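Local coordinates for protein alcohol dehydrogenase (Thermus sp., PDB 4CPD) that probably oxidises alcohols and reduces the corresponding aldehydes or ketones with NAD as cofactor, as a zinc-containing member of the medium-chain dehydrogenase/reductase family, at residues His59-Gln64 / Leu126-Ser131; Gly181-Glu186 / Glu314-His319; Arg226-Glu231 / Glu235-Val240. All coordinates share one frame; numbering follows the deposited sequence.

Contact 1: His59-Gln64 / Leu126-Ser131; sequences HEFVGQ and LRVPFS. With ZN (zinc ion), chain E.
The apolar core of the contact is a CH-pi interaction between Phe61 and Leu126. Methyl CD2 of Leu126 stands over the middle of one face of the Phe61 ring, 3.6 Å from the ring centroid and only 8° off its normal, so the ring carbons lie at nearly equal distances from it, CE1 being 3.7 Å from Leu126 CD2. The two side chains cross at about a right angle. Phe61 reaches this place with CG between its backbone N and carbonyl carbon (chi1 71°). Val128 adds a looser apolar touch, its CG2 4.4 Å from Phe61 CZ and oblique to the ring. All three residues are buried. No hydrogen bond joins the two segments; strand 28-37 pairs antiparallel with both 60-68 and 125-128, and its Val32 also touches Leu126.

Metal coordination takes place at the start of segment 59-64. The CB of His59 is directed away from 126-131, and its NE2 binds the zinc ion at 2.3 Å; the oxygen of a water is 2.5 Å from the zinc, and Cys38 and Asp152 complete the protein ligands. Glu60, beside this site, forms a salt bridge with Lys340. A zinc held by cysteine, histidine and a carboxylate is typical of the catalytic metal site of zinc-dependent medium-chain dehydrogenases; here the Phe61-Leu126 pair is part of the buried interior of the GroES-like domain.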
ATOM      1  N   HIS A  59      22.597  -9.564 -14.582  1.00 43.23           N
ATOM      2  CA  HIS A  59      21.788 -10.412 -13.707  1.00 40.04           C
ATOM      3  C   HIS A  59      20.601 -11.062 -14.434  1.00 39.09           C
ATOM      4  O   HIS A  59      19.724 -11.657 -13.790  1.00 36.08           O
ATOM      5  CB  HIS A  59      21.271  -9.567 -12.555  1.00 39.89           C
ATOM      6  CG  HIS A  59      20.634  -8.307 -13.010  1.00 40.62           C
ATOM      7  ND1 HIS A  59      21.328  -7.119 -13.064  1.00 47.53           N
ATOM      8  CD2 HIS A  59      19.400  -8.057 -13.497  1.00 38.85           C
ATOM      9  CE1 HIS A  59      20.533  -6.183 -13.542  1.00 47.03           C
ATOM     10  NE2 HIS A  59      19.361  -6.730 -13.819  1.00 43.70           N
ATOM     11  N   GLU A  60      20.567 -10.928 -15.760  1.00 37.66           N
ATOM     12  CA  GLU A  60      19.576 -11.598 -16.570  1.00 38.63           C
ATOM     13  C   GLU A  60      20.200 -12.779 -17.356  1.00 38.48           C
ATOM     14  O   GLU A  60      21.122 -12.560 -18.133  1.00 36.39           O
ATOM     15  CB  GLU A  60      19.011 -10.625 -17.545  1.00 39.72           C
ATOM     16  CG  GLU A  60      18.109  -9.552 -16.972  1.00 39.82           C
ATOM     17  CD  GLU A  60      17.742  -8.561 -18.065  1.00 41.32           C
ATOM     18  OE1 GLU A  60      18.622  -7.812 -18.522  1.00 41.65           O
ATOM     19  OE2 GLU A  60      16.593  -8.528 -18.514  1.00 48.20           O
ATOM     20  N   PHE A  61      19.699 -14.005 -17.134  1.00 36.16           N
ATOM     21  CA  PHE A  61      20.254 -15.171 -17.794  1.00 38.59           C
ATOM     22  C   PHE A  61      19.286 -16.319 -18.008  1.00 42.99           C
ATOM     23  O   PHE A  61      18.297 -16.490 -17.285  1.00 44.70           O
ATOM     24  CB  PHE A  61      21.409 -15.705 -16.981  1.00 38.86           C
ATOM     25  CG  PHE A  61      20.995 -16.349 -15.694  1.00 36.02           C
ATOM     26  CD1 PHE A  61      20.700 -15.591 -14.600  1.00 35.82           C
ATOM     27  CD2 PHE A  61      20.904 -17.708 -15.595  1.00 36.71           C
ATOM     28  CE1 PHE A  61      20.309 -16.180 -13.417  1.00 38.77           C
ATOM     29  CE2 PHE A  61      20.518 -18.320 -14.418  1.00 38.10           C
ATOM     30  CZ  PHE A  61      20.210 -17.556 -13.328  1.00 38.59           C
ATOM     31  N   VAL A  62      19.616 -17.115 -19.012  1.00 44.56           N
ATOM     32  CA  VAL A  62      19.059 -18.456 -19.192  1.00 45.11           C
ATOM     33  C   VAL A  62      20.188 -19.343 -19.699  1.00 41.54           C
ATOM     34  O   VAL A  62      21.027 -18.904 -20.489  1.00 38.36           O
ATOM     35  CB  VAL A  62      17.865 -18.457 -20.192  1.00 44.22           C
ATOM     36  CG1 VAL A  62      18.250 -17.763 -21.490  1.00 40.44           C
ATOM     37  CG2 VAL A  62      17.343 -19.883 -20.416  1.00 41.42           C
ATOM     38  N   GLY A  63      20.220 -20.582 -19.248  1.00 40.82           N
ATOM     39  CA  GLY A  63      21.304 -21.473 -19.651  1.00 42.83           C
ATOM     40  C   GLY A  63      21.101 -22.889 -19.214  1.00 39.97           C
ATOM     41  O   GLY A  63      20.005 -23.279 -18.870  1.00 39.32           O
ATOM     42  N   GLN A  64      22.179 -23.655 -19.229  1.00 45.50           N
ATOM     43  CA  GLN A  64      22.163 -25.079 -18.805  1.00 47.64           C
ATOM     44  C   GLN A  64      23.093 -25.353 -17.634  1.00 47.65           C
ATOM     45  O   GLN A  64      24.174 -24.749 -17.504  1.00 45.74           O
ATOM     46  CB  GLN A  64      22.602 -25.977 -19.938  1.00 46.36           C
ATOM     47  CG  GLN A  64      21.601 -26.076 -21.055  1.00 52.96           C
ATOM     48  CD  GLN A  64      22.147 -26.870 -22.225  1.00 53.82           C
ATOM     49  OE1 GLN A  64      23.045 -26.401 -22.930  1.00 53.67           O
ATOM     50  NE2 GLN A  64      21.624 -28.082 -22.430  1.00 50.59           N
ATOM     51  N   LEU A 126      27.976 -19.037 -14.668  1.00 44.37           N
ATOM     52  CA  LEU A 126      27.452 -18.347 -13.505  1.00 44.60           C
ATOM     53  C   LEU A 126      27.368 -19.276 -12.296  1.00 43.85           C
ATOM     54  O   LEU A 126      26.887 -20.391 -12.423  1.00 44.56           O
ATOM     55  CB  LEU A 126      26.077 -17.789 -13.836  1.00 47.47           C
ATOM     56  CG  LEU A 126      25.403 -16.896 -12.793  1.00 48.15           C
ATOM     57  CD1 LEU A 126      26.156 -15.586 -12.684  1.00 44.69           C
ATOM     58  CD2 LEU A 126      23.937 -16.673 -13.179  1.00 46.31           C
ATOM     59  N   ARG A 127      27.837 -18.812 -11.136  1.00 40.81           N
ATOM     60  CA  ARG A 127      27.661 -19.546  -9.902  1.00 43.02           C
ATOM     61  C   ARG A 127      26.364 -19.056  -9.301  1.00 42.30           C
ATOM     62  O   ARG A 127      26.197 -17.867  -9.095  1.00 41.57           O
ATOM     63  CB  ARG A 127      28.823 -19.310  -8.923  1.00 49.59           C
ATOM     64  CG  ARG A 127      28.795 -20.210  -7.675  1.00 56.43           C
ATOM     65  CD  ARG A 127      29.944 -19.960  -6.687  1.00 61.28           C
ATOM     66  NE  ARG A 127      29.843 -18.646  -6.061  1.00 69.18           N
ATOM     67  CZ  ARG A 127      29.203 -18.365  -4.911  1.00 73.65           C
ATOM     68  NH1 ARG A 127      28.581 -19.296  -4.164  1.00 57.07           N
ATOM     69  NH2 ARG A 127      29.192 -17.101  -4.502  1.00 85.02           N
ATOM     70  N   VAL A 128      25.453 -19.976  -9.016  1.00 41.21           N
ATOM     71  CA  VAL A 128      24.193 -19.662  -8.394  1.00 38.86           C
ATOM     72  C   VAL A 128      24.137 -20.335  -7.013  1.00 44.21           C
ATOM     73  O   VAL A 128      23.969 -21.572  -6.909  1.00 50.66           O
ATOM     74  CB  VAL A 128      23.024 -20.161  -9.262  1.00 38.88           C
ATOM     75  CG1 VAL A 128      21.678 -19.921  -8.570  1.00 39.86           C
ATOM     76  CG2 VAL A 128      23.044 -19.486 -10.623  1.00 37.97           C
ATOM     77  N   PRO A 129      24.260 -19.539  -5.935  1.00 42.57           N
ATOM     78  CA  PRO A 129      24.086 -20.090  -4.583  1.00 43.95           C
ATOM     79  C   PRO A 129      22.674 -20.479  -4.237  1.00 42.04           C
ATOM     80  O   PRO A 129      21.755 -19.913  -4.767  1.00 40.72           O
ATOM     81  CB  PRO A 129      24.478 -18.929  -3.677  1.00 45.75           C
ATOM     82  CG  PRO A 129      24.274 -17.716  -4.506  1.00 44.68           C
ATOM     83  CD  PRO A 129      24.575 -18.104  -5.910  1.00 43.85           C
ATOM     84  N   PHE A 130      22.516 -21.433  -3.329  1.00 45.68           N
ATOM     85  CA  PHE A 130      21.191 -21.872  -2.910  1.00 50.11           C
ATOM     86  C   PHE A 130      20.301 -22.157  -4.150  1.00 47.83           C
ATOM     87  O   PHE A 130      19.154 -21.704  -4.250  1.00 48.99           O
ATOM     88  CB  PHE A 130      20.533 -20.799  -2.009  1.00 53.05           C
ATOM     89  CG  PHE A 130      21.332 -20.412  -0.784  1.00 55.46           C
ATOM     90  CD1 PHE A 130      21.559 -21.325   0.248  1.00 59.51           C
ATOM     91  CD2 PHE A 130      21.812 -19.105  -0.642  1.00 58.55           C
ATOM     92  CE1 PHE A 130      22.279 -20.949   1.377  1.00 64.12           C
ATOM     93  CE2 PHE A 130      22.521 -18.717   0.489  1.00 57.62           C
ATOM     94  CZ  PHE A 130      22.754 -19.640   1.497  1.00 62.95           C
ATOM     95  N   SER A 131      20.829 -22.910  -5.106  1.00 43.24           N
ATOM     96  CA  SER A 131      20.128 -23.123  -6.373  1.00 42.36           C
ATOM     97  C   SER A 131      18.782 -23.831  -6.182  1.00 38.35           C
ATOM     98  O   SER A 131      17.886 -23.731  -7.035  1.00 37.33           O
ATOM     99  CB  SER A 131      21.007 -23.901  -7.360  1.00 44.82           C
ATOM    100  OG  SER A 131      21.353 -25.183  -6.843  1.00 45.54           O
TER
HETATM  101 ZN    ZN E1200      17.206  -6.128 -14.143  1.00 44.04          ZN
HETATM  102  O   HOH W   1      16.525  -5.298 -11.911  1.00 31.98           O

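Contact 2: Gly181-Glu186 / Glu314-His319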
ATOM      1  N   GLY A 181       7.719  -1.542 -18.538  1.00 37.28           N
ATOM      2  CA  GLY A 181       6.398  -1.043 -18.888  1.00 41.81           C
ATOM      3  C   GLY A 181       5.688  -1.876 -19.941  1.00 42.45           C
ATOM      4  O   GLY A 181       4.468  -2.103 -19.874  1.00 41.09           O
ATOM      5  N   LEU A 182       6.464  -2.333 -20.917  1.00 45.36           N
ATOM      6  CA  LEU A 182       5.916  -3.132 -22.005  1.00 44.36           C
ATOM      7  C   LEU A 182       5.505  -4.498 -21.506  1.00 42.27           C
ATOM      8  O   LEU A 182       4.492  -5.015 -21.953  1.00 42.98           O
ATOM      9  CB  LEU A 182       6.905  -3.241 -23.160  1.00 45.40           C
ATOM     10  CG  LEU A 182       7.181  -1.877 -23.825  1.00 47.03           C
ATOM     11  CD1 LEU A 182       8.410  -1.960 -24.731  1.00 51.67           C
ATOM     12  CD2 LEU A 182       5.980  -1.376 -24.612  1.00 45.02           C
ATOM     13  N   MET A 183       6.258  -5.075 -20.570  1.00 43.10           N
ATOM     14  CA  MET A 183       5.819  -6.327 -19.935  1.00 44.71           C
ATOM     15  C   MET A 183       4.478  -6.087 -19.207  1.00 45.43           C
ATOM     16  O   MET A 183       3.525  -6.893 -19.295  1.00 43.40           O
ATOM     17  CB  MET A 183       6.833  -6.843 -18.929  1.00 45.79           C
ATOM     18  CG  MET A 183       8.222  -7.128 -19.468  1.00 50.30           C
ATOM     19  SD  MET A 183       8.360  -8.550 -20.569  1.00 46.84           S
ATOM     20  CE  MET A 183       8.413  -7.677 -22.134  1.00 48.77           C
ATOM     21  N   ALA A 184       4.406  -4.973 -18.493  1.00 39.85           N
ATOM     22  CA  ALA A 184       3.224  -4.660 -17.724  1.00 41.88           C
ATOM     23  C   ALA A 184       2.016  -4.554 -18.625  1.00 42.96           C
ATOM     24  O   ALA A 184       0.952  -5.112 -18.324  1.00 40.47           O
ATOM     25  CB  ALA A 184       3.415  -3.355 -16.959  1.00 42.73           C
ATOM     26  N   ILE A 185       2.172  -3.832 -19.730  1.00 42.77           N
ATOM     27  CA  ILE A 185       1.077  -3.698 -20.686  1.00 42.24           C
ATOM     28  C   ILE A 185       0.551  -5.056 -21.149  1.00 41.93           C
ATOM     29  O   ILE A 185      -0.634  -5.341 -21.043  1.00 45.93           O
ATOM     30  CB  ILE A 185       1.489  -2.870 -21.891  1.00 41.20           C
ATOM     31  CG1 ILE A 185       1.659  -1.428 -21.473  1.00 46.10           C
ATOM     32  CG2 ILE A 185       0.421  -2.920 -22.954  1.00 43.16           C
ATOM     33  CD1 ILE A 185       2.454  -0.606 -22.469  1.00 48.50           C
ATOM     34  N   GLU A 186       1.436  -5.901 -21.644  1.00 42.78           N
ATOM     35  CA  GLU A 186       1.028  -7.222 -22.118  1.00 44.14           C
ATOM     36  C   GLU A 186       0.320  -7.982 -21.013  1.00 41.93           C
ATOM     37  O   GLU A 186      -0.722  -8.540 -21.250  1.00 43.67           O
ATOM     38  CB  GLU A 186       2.240  -8.014 -22.604  1.00 46.70           C
ATOM     39  CG  GLU A 186       1.913  -9.189 -23.514  1.00 49.37           C
ATOM     40  CD  GLU A 186       3.155  -9.926 -24.031  1.00 49.47           C
ATOM     41  OE1 GLU A 186       4.289  -9.419 -23.920  1.00 59.15           O
ATOM     42  OE2 GLU A 186       2.995 -11.021 -24.581  1.00 46.38           O
ATOM     43  N   GLU A 314       9.691 -11.945 -25.612  1.00 41.95           N
ATOM     44  CA  GLU A 314      10.828 -11.864 -26.565  1.00 44.60           C
ATOM     45  C   GLU A 314      10.566 -10.958 -27.784  1.00 43.56           C
ATOM     46  O   GLU A 314      11.509 -10.465 -28.398  1.00 45.04           O
ATOM     47  CB  GLU A 314      11.302 -13.255 -27.049  1.00 46.48           C
ATOM     48  CG  GLU A 314      10.427 -13.913 -28.110  1.00 44.66           C
ATOM     49  CD  GLU A 314       9.173 -14.528 -27.534  1.00 47.85           C
ATOM     50  OE1 GLU A 314       8.859 -14.300 -26.324  1.00 48.00           O
ATOM     51  OE2 GLU A 314       8.504 -15.253 -28.296  1.00 48.46           O
ATOM     52  N   ARG A 315       9.304 -10.711 -28.113  1.00 41.32           N
ATOM     53  CA  ARG A 315       9.001  -9.795 -29.195  1.00 46.54           C
ATOM     54  C   ARG A 315       9.644  -8.411 -29.020  1.00 43.96           C
ATOM     55  O   ARG A 315       9.805  -7.674 -29.977  1.00 47.29           O
ATOM     56  CB  ARG A 315       7.490  -9.607 -29.364  1.00 52.62           C
ATOM     57  CG  ARG A 315       6.667 -10.871 -29.368  1.00 61.88           C
ATOM     58  CD  ARG A 315       5.349 -10.650 -30.083  1.00 71.86           C
ATOM     59  NE  ARG A 315       5.545 -10.830 -31.525  1.00 85.76           N
ATOM     60  CZ  ARG A 315       5.083 -11.847 -32.258  1.00 93.48           C
ATOM     61  NH1 ARG A 315       4.339 -12.809 -31.715  1.00 98.21           N
ATOM     62  NH2 ARG A 315       5.363 -11.897 -33.559  1.00 92.11           N
ATOM     63  N   ILE A 316       9.988  -8.018 -27.813  1.00 41.28           N
ATOM     64  CA  ILE A 316      10.552  -6.677 -27.650  1.00 41.84           C
ATOM     65  C   ILE A 316      12.056  -6.639 -27.889  1.00 38.96           C
ATOM     66  O   ILE A 316      12.645  -5.568 -27.936  1.00 37.02           O
ATOM     67  CB  ILE A 316      10.227  -6.040 -26.285  1.00 42.01           C
ATOM     68  CG1 ILE A 316      11.057  -6.665 -25.175  1.00 43.77           C
ATOM     69  CG2 ILE A 316       8.737  -6.171 -25.987  1.00 43.49           C
ATOM     70  CD1 ILE A 316      11.333  -5.674 -24.066  1.00 47.74           C
ATOM     71  N   VAL A 317      12.674  -7.796 -28.061  1.00 41.67           N
ATOM     72  CA  VAL A 317      14.112  -7.843 -28.331  1.00 45.10           C
ATOM     73  C   VAL A 317      14.409  -7.203 -29.699  1.00 48.13           C
ATOM     74  O   VAL A 317      13.977  -7.713 -30.735  1.00 48.23           O
ATOM     75  CB  VAL A 317      14.664  -9.281 -28.315  1.00 41.86           C
ATOM     76  CG1 VAL A 317      16.156  -9.260 -28.605  1.00 41.65           C
ATOM     77  CG2 VAL A 317      14.399  -9.911 -26.968  1.00 39.91           C
ATOM     78  N   SER A 318      15.139  -6.088 -29.690  1.00 47.59           N
ATOM     79  CA  SER A 318      15.549  -5.437 -30.921  1.00 42.59           C
ATOM     80  C   SER A 318      16.889  -5.970 -31.426  1.00 42.47           C
ATOM     81  O   SER A 318      17.115  -5.990 -32.614  1.00 43.58           O
ATOM     82  CB  SER A 318      15.644  -3.932 -30.725  1.00 42.78           C
ATOM     83  OG  SER A 318      16.608  -3.622 -29.730  1.00 42.35           O
ATOM     84  N   HIS A 319      17.776  -6.387 -30.525  1.00 42.32           N
ATOM     85  CA  HIS A 319      19.131  -6.802 -30.893  1.00 39.57           C
ATOM     86  C   HIS A 319      19.608  -8.041 -30.190  1.00 40.61           C
ATOM     87  O   HIS A 319      19.705  -8.057 -28.973  1.00 40.78           O
ATOM     88  CB  HIS A 319      20.118  -5.731 -30.525  1.00 43.09           C
ATOM     89  CG  HIS A 319      19.927  -4.462 -31.274  1.00 46.77           C
ATOM     90  ND1 HIS A 319      18.888  -3.598 -31.005  1.00 50.03           N
ATOM     91  CD2 HIS A 319      20.646  -3.896 -32.267  1.00 45.22           C
ATOM     92  CE1 HIS A 319      18.984  -2.545 -31.791  1.00 50.36           C
ATOM     93  NE2 HIS A 319      20.049  -2.695 -32.558  1.00 48.69           N
TER
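A small, buried, wholly apolar contact joins one side of helix 179-190, which follows the first strand of the Rossmann domain, to the 3-10 turn before strand 319-322. That strand belongs to the mixed sheet of 28-37 and 60-68, so the contact sits where the coenzyme domain meets the chain's return to the catalytic domain. Ile316 of the turn meets two consecutive helix residues, Leu182 and Met183, and no hydrogen bond passes between the segments. The backbones stay well apart, with CA of Leu182 and CA of Ile316 8.1 Å from each other, so the gap is bridged by side chains alone.

Met183 makes the nearer approach. Its chain bends at both chi2 (-70°) and chi3 (102°), which turns the terminal methyl toward the turn although the CB itself does not head there. Methyl CE then sits against the branches of Ile316, 4.0 Å from CD1 of that residue and 4.1 Å from its CG2. Ile316 carries CG1 between its backbone N and carbonyl carbon (chi1 75°), and in this rotamer both its branches face the one methionine methyl. Leu182 comes in alongside, with its CD1 4.4 Å from Ile316 CG2, a loose contact.

Met183 also packs on Ile153, Leu154 and Ala157 of helix 153-163 and on Pro313, while Leu182 touches Leu212 of helix 203-212. Where the same elements become polar, Glu186 OE2 accepts a hydrogen bond from Gln312 N, and Glu314 forms a salt bridge with Arg146. Gly181, in the first turn of the helix, ends a sequence consistent with a Rossmann dinucleotide-binding loop; the neighbouring Val180 binds NAD. The whole belongs to the junction of Rossmann and catalytic domains in a medium-chain dehydrogenase.

Contact 3: Arg226-Glu231 / Glu235-Val240; sequences RRVRSE and EGPDLV
Val228 and Pro237 make the closest approach across this helix-to-strand connection. Methyl CG1 of Val228 lies 3.5 Å from CD and 3.9 Å from CG of Pro237, so it meets the CD end of the ring obliquely, and the two side chains cross at about a right angle. With CG1 anti to the backbone N (chi1 165°), the valine turns this branch to the proline. Next to them Arg229 passes Gly236: its CG is 4.4 Å from Gly236 N, and the CA atoms of the two residues are only 4.6 Å apart. Gly236 has phi 119° and psi 164°, a conformation in which a CB would collide with the preceding carbonyl oxygen.

No hydrogen bond links the segments directly. Thr232, in the short connection between them, does part of that work: its OG1 lies within hydrogen-bonding reach of the carbonyl oxygens of Val228 and Arg229, which must share its one proton, and accepts a weak bond from Gly236 N. Arg229 NH2 is held by the carbonyl O of Glu255, and Glu235 OE1 by a salt bridge to Arg97 of the second subunit; Glu235 also packs on Tyr94 of that subunit.

Farther out, Val228 lies on Ile217, Leu197 and Ile199 of strands 215-218 and 195-200, while Pro237 touches Ser171 and Ala173 of strand 171-175. Helix 224-231 thus packs against the parallel sheet, and the loop through Gly236 and Pro237 leads into strand 239-242, which lies between 171-175 and 262-265.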
ATOM      1  N   ARG A 226      -4.943  14.889 -17.447  1.00 78.95           N
ATOM      2  CA  ARG A 226      -6.227  15.324 -18.065  1.00 76.60           C
ATOM      3  C   ARG A 226      -6.766  14.234 -18.989  1.00 73.38           C
ATOM      4  O   ARG A 226      -7.942  13.870 -18.974  1.00 63.00           O
ATOM      5  CB  ARG A 226      -6.011  16.608 -18.877  1.00 75.74           C
ATOM      6  N   ARG A 227      -5.841  13.690 -19.760  1.00 75.89           N
ATOM      7  CA  ARG A 227      -6.107  12.700 -20.777  1.00 74.82           C
ATOM      8  C   ARG A 227      -6.516  11.344 -20.173  1.00 72.47           C
ATOM      9  O   ARG A 227      -7.525  10.734 -20.560  1.00 70.77           O
ATOM     10  CB  ARG A 227      -4.820  12.601 -21.596  1.00 79.63           C
ATOM     11  CG  ARG A 227      -4.832  11.655 -22.770  1.00 84.72           C
ATOM     12  CD  ARG A 227      -5.869  11.958 -23.849  1.00 84.60           C
ATOM     13  NE  ARG A 227      -5.421  11.218 -25.036  1.00 84.49           N
ATOM     14  CZ  ARG A 227      -6.020  10.150 -25.570  1.00 76.63           C
ATOM     15  NH1 ARG A 227      -7.183   9.700 -25.108  1.00 68.74           N
ATOM     16  NH2 ARG A 227      -5.456   9.549 -26.616  1.00 71.44           N
ATOM     17  N   VAL A 228      -5.722  10.873 -19.221  1.00 66.30           N
ATOM     18  CA  VAL A 228      -6.020   9.640 -18.514  1.00 65.09           C
ATOM     19  C   VAL A 228      -7.395   9.728 -17.845  1.00 63.75           C
ATOM     20  O   VAL A 228      -8.169   8.766 -17.801  1.00 67.01           O
ATOM     21  CB  VAL A 228      -4.917   9.326 -17.454  1.00 69.98           C
ATOM     22  CG1 VAL A 228      -5.372   8.261 -16.468  1.00 66.73           C
ATOM     23  CG2 VAL A 228      -3.622   8.865 -18.123  1.00 71.49           C
ATOM     24  N   ARG A 229      -7.709  10.885 -17.302  1.00 63.51           N
ATOM     25  CA  ARG A 229      -8.965  11.013 -16.590  1.00 67.81           C
ATOM     26  C   ARG A 229     -10.155  10.914 -17.536  1.00 69.42           C
ATOM     27  O   ARG A 229     -11.111  10.180 -17.249  1.00 60.07           O
ATOM     28  CB  ARG A 229      -8.996  12.296 -15.765  1.00 74.09           C
ATOM     29  CG  ARG A 229      -8.240  12.152 -14.452  1.00 78.12           C
ATOM     30  CD  ARG A 229      -8.457  13.319 -13.515  1.00 85.32           C
ATOM     31  NE  ARG A 229      -7.515  13.274 -12.394  1.00 91.78           N
ATOM     32  CZ  ARG A 229      -7.112  14.334 -11.684  1.00 96.16           C
ATOM     33  NH1 ARG A 229      -7.564  15.560 -11.957  1.00 94.15           N
ATOM     34  NH2 ARG A 229      -6.243  14.172 -10.688  1.00 96.83           N
ATOM     35  N   SER A 230     -10.078  11.614 -18.672  1.00 73.10           N
ATOM     36  CA  SER A 230     -11.148  11.561 -19.682  1.00 73.25           C
ATOM     37  C   SER A 230     -11.353  10.135 -20.230  1.00 74.79           C
ATOM     38  O   SER A 230     -12.487   9.716 -20.511  1.00 67.48           O
ATOM     39  CB  SER A 230     -10.897  12.558 -20.821  1.00 73.78           C
ATOM     40  OG  SER A 230      -9.516  12.699 -21.112  1.00 78.26           O
ATOM     41  N   GLU A 231     -10.268   9.375 -20.335  1.00 67.87           N
ATOM     42  CA  GLU A 231     -10.374   7.992 -20.776  1.00 67.21           C
ATOM     43  C   GLU A 231     -11.005   7.050 -19.739  1.00 68.89           C
ATOM     44  O   GLU A 231     -11.392   5.918 -20.079  1.00 62.57           O
ATOM     45  CB  GLU A 231      -8.993   7.482 -21.161  1.00 70.12           C
ATOM     46  CG  GLU A 231      -8.432   8.108 -22.428  1.00 70.69           C
ATOM     47  CD  GLU A 231      -9.146   7.638 -23.707  1.00 71.11           C
ATOM     48  OE1 GLU A 231      -9.838   6.597 -23.711  1.00 61.60           O
ATOM     49  OE2 GLU A 231      -9.005   8.320 -24.740  1.00 79.49           O
ATOM     50  N   GLU A 235     -12.590   9.788 -13.536  1.00 67.08           N
ATOM     51  CA  GLU A 235     -12.226   9.288 -12.228  1.00 61.77           C
ATOM     52  C   GLU A 235     -10.715   9.133 -12.159  1.00 59.28           C
ATOM     53  O   GLU A 235     -10.061   9.647 -11.262  1.00 61.40           O
ATOM     54  CB  GLU A 235     -12.866   7.919 -12.001  1.00 63.41           C
ATOM     55  CG  GLU A 235     -14.397   7.887 -11.995  1.00 66.23           C
ATOM     56  CD  GLU A 235     -14.990   6.495 -11.645  1.00 69.49           C
ATOM     57  OE1 GLU A 235     -14.311   5.456 -11.867  1.00 74.79           O
ATOM     58  OE2 GLU A 235     -16.150   6.408 -11.152  1.00 62.32           O
ATOM     59  N   GLY A 236     -10.163   8.442 -13.145  1.00 56.92           N
ATOM     60  CA  GLY A 236      -8.784   7.973 -13.115  1.00 51.24           C
ATOM     61  C   GLY A 236      -8.864   6.459 -13.203  1.00 47.63           C
ATOM     62  O   GLY A 236      -9.936   5.857 -12.995  1.00 43.62           O
ATOM     63  N   PRO A 237      -7.741   5.819 -13.528  1.00 44.74           N
ATOM     64  CA  PRO A 237      -7.688   4.359 -13.554  1.00 46.06           C
ATOM     65  C   PRO A 237      -7.685   3.703 -12.140  1.00 49.01           C
ATOM     66  O   PRO A 237      -7.280   4.314 -11.132  1.00 48.00           O
ATOM     67  CB  PRO A 237      -6.380   4.088 -14.282  1.00 48.08           C
ATOM     68  CG  PRO A 237      -5.512   5.253 -13.917  1.00 46.99           C
ATOM     69  CD  PRO A 237      -6.421   6.433 -13.729  1.00 45.93           C
ATOM     70  N   ASP A 238      -8.130   2.461 -12.081  1.00 47.12           N
ATOM     71  CA  ASP A 238      -8.138   1.708 -10.843  1.00 48.34           C
ATOM     72  C   ASP A 238      -6.731   1.462 -10.301  1.00 45.79           C
ATOM     73  O   ASP A 238      -6.509   1.501  -9.098  1.00 47.49           O
ATOM     74  CB  ASP A 238      -8.834   0.375 -11.079  1.00 52.45           C
ATOM     75  CG  ASP A 238     -10.254   0.553 -11.543  1.00 57.50           C
ATOM     76  OD1 ASP A 238     -11.111   0.819 -10.674  1.00 59.72           O
ATOM     77  OD2 ASP A 238     -10.512   0.462 -12.770  1.00 64.38           O
ATOM     78  N   LEU A 239      -5.786   1.228 -11.208  1.00 44.97           N
ATOM     79  CA  LEU A 239      -4.400   0.924 -10.858  1.00 42.51           C
ATOM     80  C   LEU A 239      -3.401   1.720 -11.696  1.00 41.48           C
ATOM     81  O   LEU A 239      -3.589   1.873 -12.889  1.00 40.83           O
ATOM     82  CB  LEU A 239      -4.187  -0.571 -11.049  1.00 40.95           C
ATOM     83  CG  LEU A 239      -2.777  -1.121 -10.905  1.00 41.35           C
ATOM     84  CD1 LEU A 239      -2.122  -0.709  -9.599  1.00 45.42           C
ATOM     85  CD2 LEU A 239      -2.828  -2.634 -10.991  1.00 40.81           C
ATOM     86  N   VAL A 240      -2.359   2.258 -11.068  1.00 43.88           N
ATOM     87  CA  VAL A 240      -1.234   2.833 -11.810  1.00 44.49           C
ATOM     88  C   VAL A 240       0.014   2.061 -11.482  1.00 46.18           C
ATOM     89  O   VAL A 240       0.347   1.898 -10.320  1.00 52.46           O
ATOM     90  CB  VAL A 240      -0.963   4.293 -11.465  1.00 44.55           C
ATOM     91  CG1 VAL A 240       0.174   4.847 -12.304  1.00 46.74           C
ATOM     92  CG2 VAL A 240      -2.194   5.109 -11.720  1.00 49.68           C
TER

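In the fold
From the N terminus, contact 1 closes first, joining 59-64 to 126-131 across 61 intervening residues within the GroES-like part of the chain. Contact 2 then opens at helix 179-190 and spans the longest interval, returning only at 314-319; it brings the start of the Rossmann domain against the approach to strand 319-322, of the mixed sheet that holds strand 60-68. Contact 3 lies within that interval, a local closure with three residues between segments 226-231 and 235-240, at the passage from helix 224-231 to strand 239-242. Between centres it is about 40 Å from contact 1 to contact 3, 22 Å from contact 1 to contact 2 and 23 Å from contact 2 to contact 3.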